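Local coordinates for antifreeze protein type II (Clupea harengus, PDB 2PY2), which probably binds ice crystals in a calcium-dependent way and checks their growth, protecting the herring from freezing, at residues Gly65-Asp68 against Cys69-Ser72. Residues are numbered along the deposited sequence; the frame is centred on the assembly and turned at random.
Sequences GGTD and CQVS
The side chain of Asp68 lies at the open end of the bend formed by residues 68-72, with its carboxylate beside Ser72. Asp68 CB is 4.0 Å from Val71 O, across the bend. From there CG takes the place between the backbone N and the carbonyl carbon (chi1 73°), which keeps the carboxylate close to its own backbone: Asp68 OD1 stays beside the following peptide nitrogen, 3.8 Å from Cys69 N, without a bond. The other oxygen reaches partway across the gap: Asp68 OD2 lies 3.7 Å from Ser72 CA, and its polar partner is the backbone N-H of Thr73, so the carboxylate ties the start of the loop to the residue just past Ser72. Residues 69-72 belong to the loop that joins the antiparallel strands 66-67 and 76-77 in a C-type lectin fold, and the Asp68 side chain is about 9 Å from the bound calcium. Ser72 OG hydrogen-bonds to the backbone O of Thr95, next in sequence to the calcium ligand Asp94. One residue before the aspartate, Thr67 forms a weak ST turn, in which Cys69 N donates to Thr67 OG1 over 3.4 Å in a nearly straight line (170°). Cys69 SG stands beside its own backbone N (chi1 -62°) and thus returns alongside the Thr67 side chain, 3.6 Å from both Thr67 CB and Thr67 OG1. The same sulfur is joined to Cys100 in a disulfide, which links the loop covalently to the chain just ahead of strand 101-106, while the backbone of Asp68 hydrogen-bonds with that of Cys100.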
loop_
_atom_site.group_PDB
_atom_site.type_symbol
_atom_site.label_atom_id
_atom_site.label_comp_id
_atom_site.label_asym_id
_atom_site.label_seq_id
_atom_site.Cartn_x
_atom_site.Cartn_y
_atom_site.Cartn_z
ATOM N N GLY A 65 -1.756 -2.496 0.091
ATOM C CA GLY A 65 -2.424 -3.789 0.104
ATOM C C GLY A 65 -2.194 -4.865 -0.927
ATOM O O GLY A 65 -3.116 -5.636 -1.201
ATOM N N GLY A 66 -0.988 -4.950 -1.475
ATOM C CA GLY A 66 -0.734 -5.960 -2.488
ATOM C C GLY A 66 0.265 -7.011 -2.060
ATOM O O GLY A 66 1.188 -6.722 -1.305
ATOM N N THR A 67 0.063 -8.245 -2.519
ATOM C CA THR A 67 0.982 -9.329 -2.194
ATOM C C THR A 67 0.867 -10.456 -3.215
ATOM O O THR A 67 -0.130 -10.550 -3.927
ATOM C CB THR A 67 0.706 -9.959 -0.788
ATOM O OG1 THR A 67 -0.195 -11.062 -0.929
ATOM C CG2 THR A 67 0.090 -8.946 0.178
ATOM N N ASP A 68 1.909 -11.285 -3.301
ATOM C CA ASP A 68 1.894 -12.464 -4.173
ATOM C C ASP A 68 2.331 -13.603 -3.242
ATOM O O ASP A 68 3.101 -14.484 -3.614
ATOM C CB ASP A 68 2.850 -12.298 -5.387
ATOM C CG ASP A 68 4.329 -12.407 -5.026
ATOM O OD1 ASP A 68 4.729 -12.009 -3.912
ATOM O OD2 ASP A 68 5.111 -12.885 -5.888
ATOM N N CYS A 69 1.801 -13.562 -2.017
ATOM C CA CYS A 69 2.140 -14.532 -0.980
ATOM C C CYS A 69 1.571 -15.931 -1.157
ATOM O O CYS A 69 2.038 -16.872 -0.505
ATOM C CB CYS A 69 1.728 -14.009 0.399
ATOM S SG CYS A 69 2.564 -12.478 0.942
ATOM N N GLN A 70 0.560 -16.086 -2.003
ATOM C CA GLN A 70 0.001 -17.418 -2.215
ATOM C C GLN A 70 0.812 -18.160 -3.271
ATOM O O GLN A 70 1.376 -19.225 -3.006
ATOM C CB GLN A 70 -1.462 -17.332 -2.659
ATOM C CG GLN A 70 -2.397 -16.781 -1.604
ATOM C CD GLN A 70 -2.335 -15.277 -1.500
ATOM O OE1 GLN A 70 -2.099 -14.580 -2.493
ATOM N NE2 GLN A 70 -2.568 -14.760 -0.302
ATOM N N VAL A 71 0.860 -17.600 -4.474
ATOM C CA VAL A 71 1.621 -18.202 -5.560
ATOM C C VAL A 71 2.537 -17.137 -6.166
ATOM O O VAL A 71 2.079 -16.079 -6.589
ATOM C CB VAL A 71 0.691 -18.765 -6.655
ATOM C CG1 VAL A 71 1.530 -19.350 -7.780
ATOM C CG2 VAL A 71 -0.221 -19.849 -6.062
ATOM N N SER A 72 3.832 -17.423 -6.204
ATOM C CA SER A 72 4.799 -16.469 -6.742
ATOM C C SER A 72 4.373 -15.891 -8.091
ATOM O O SER A 72 3.892 -16.615 -8.966
ATOM C CB SER A 72 6.176 -17.128 -6.866
ATOM O OG SER A 72 7.113 -16.221 -7.428
#